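PDB 3IH6: putative zinc protease from Bordetella pertussis, which is probably a zinc-dependent endopeptidase of the M16 family, represented here by a fragment that includes part of an M16 inactive-type domain. Local coordinates for residues D45-I50 / D171-A176. Residues are numbered along the deposited sequence; the frame is centred on the assembly and turned at random.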
# COMPACT_ATOMS: atom_id res chain seq x y z
N ASP E 45 -14.21 -19.69 8.73
CA ASP E 45 -13.47 -18.65 8.00
C ASP E 45 -13.71 -18.92 6.50
O ASP E 45 -14.24 -18.07 5.77
CB ASP E 45 -12.00 -18.80 8.41
CG ASP E 45 -11.18 -17.54 8.19
OD1 ASP E 45 -11.77 -16.49 7.85
OD2 ASP E 45 -9.93 -17.61 8.38
N LEU E 46 -13.42 -20.15 6.06
CA LEU E 46 -13.60 -20.56 4.64
C LEU E 46 -15.06 -20.47 4.18
O LEU E 46 -15.33 -19.99 3.10
CB LEU E 46 -13.06 -21.95 4.42
CG LEU E 46 -11.56 -22.11 4.70
CD1 LEU E 46 -11.17 -23.60 4.78
CD2 LEU E 46 -10.78 -21.34 3.62
N ALA E 47 -15.99 -20.92 5.04
CA ALA E 47 -17.42 -20.85 4.80
C ALA E 47 -17.92 -19.44 4.49
O ALA E 47 -18.72 -19.25 3.55
CB ALA E 47 -18.15 -21.38 5.98
N ALA E 48 -17.51 -18.46 5.30
CA ALA E 48 -18.02 -17.11 5.07
C ALA E 48 -17.64 -16.60 3.68
O ALA E 48 -18.39 -15.86 3.06
CB ALA E 48 -17.56 -16.16 6.18
N THR E 49 -16.50 -17.03 3.17
CA THR E 49 -16.09 -16.66 1.80
C THR E 49 -16.96 -17.37 0.78
O THR E 49 -17.30 -16.79 -0.25
CB THR E 49 -14.63 -17.11 1.52
OG1 THR E 49 -13.73 -16.40 2.34
CG2 THR E 49 -14.24 -16.87 0.07
N ILE E 50 -17.31 -18.64 1.04
CA ILE E 50 -18.19 -19.35 0.13
C ILE E 50 -19.57 -18.68 0.13
O ILE E 50 -20.18 -18.59 -0.91
CB ILE E 50 -18.36 -20.82 0.51
CG1 ILE E 50 -17.04 -21.59 0.29
CG2 ILE E 50 -19.58 -21.44 -0.25
CD1 ILE E 50 -16.99 -22.95 1.02
N ASP E 171 -16.05 -32.21 4.45
CA ASP E 171 -16.89 -32.62 5.59
C ASP E 171 -16.69 -31.77 6.86
O ASP E 171 -17.65 -31.47 7.58
CB ASP E 171 -16.70 -34.11 5.90
CG ASP E 171 -17.36 -35.02 4.85
OD1 ASP E 171 -18.07 -34.47 3.97
OD2 ASP E 171 -17.19 -36.27 4.90
N ASP E 172 -15.46 -31.37 7.11
CA ASP E 172 -15.13 -30.53 8.27
C ASP E 172 -15.53 -29.08 8.14
O ASP E 172 -15.92 -28.44 9.13
CB ASP E 172 -13.64 -30.64 8.58
CG ASP E 172 -13.27 -32.04 9.04
OD1 ASP E 172 -14.12 -32.70 9.68
OD2 ASP E 172 -12.15 -32.49 8.75
N VAL E 173 -15.41 -28.54 6.92
CA VAL E 173 -15.87 -27.19 6.70
C VAL E 173 -17.41 -27.17 6.75
O VAL E 173 -17.98 -26.27 7.35
CB VAL E 173 -15.29 -26.57 5.40
CG1 VAL E 173 -15.82 -25.15 5.21
CG2 VAL E 173 -13.75 -26.55 5.43
N GLN E 174 -18.06 -28.18 6.16
CA GLN E 174 -19.53 -28.30 6.23
C GLN E 174 -19.98 -28.36 7.68
O GLN E 174 -20.85 -27.59 8.12
CB GLN E 174 -20.03 -29.55 5.50
CG GLN E 174 -21.56 -29.76 5.51
CD GLN E 174 -22.31 -28.85 4.55
OE1 GLN E 174 -21.72 -28.26 3.61
NE2 GLN E 174 -23.63 -28.73 4.77
N ARG E 175 -19.41 -29.31 8.43
CA ARG E 175 -19.83 -29.51 9.82
C ARG E 175 -19.68 -28.23 10.64
O ARG E 175 -20.58 -27.87 11.41
CB ARG E 175 -19.03 -30.63 10.47
CG ARG E 175 -19.13 -30.58 11.99
CD ARG E 175 -18.49 -31.76 12.62
NE ARG E 175 -17.13 -31.95 12.13
CZ ARG E 175 -16.07 -31.27 12.57
NH1 ARG E 175 -16.20 -30.34 13.51
NH2 ARG E 175 -14.87 -31.54 12.05
N ALA E 176 -18.56 -27.54 10.46
CA ALA E 176 -18.31 -26.25 11.15
C ALA E 176 -19.41 -25.20 10.86
O ALA E 176 -20.03 -24.63 11.77
CB ALA E 176 -16.92 -25.71 10.81
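Val173 carries the contact of helix 170-180 with helix 39-52, its two methyl groups reaching different residues of the partner. CG2 meets the end of Leu46, 4.0 Å from CD1, with the two side chains crossing at about a right angle. CG1, anti to the backbone N of Val173 (chi1 179°), faces Ala47 instead, 4.2 Å from its backbone N. The Ala47 CB lies a little farther from the same CG1, at 4.5 Å. The small alanine side chain lets the backbones come fairly close here, the CA atoms of Ala47 and Val173 lying 6.8 Å apart. The contact is thus small and buried, with only apolar side chains meeting.

Polar groups flank it. On the outer side of helix 170-180, Arg175 NH2 bonds Asp172 OD1 at 2.7 Å, from above the carboxylate plane, while its NH1 forms a salt bridge to Asp40, near the start of helix 39-52, adding a second tie between the helices. Gln174 NE2 and OE1 hydrogen-bond Leu111 O and Phe116 N. Asp45 bonds Trp128 of helix 118-136, which also packs against Leu46; helix 39-52 thus contacts helices 170-180 and 118-136 and, through a weak bond from Asp45 to Thr76, is linked to strand 71-77 of the antiparallel sheet.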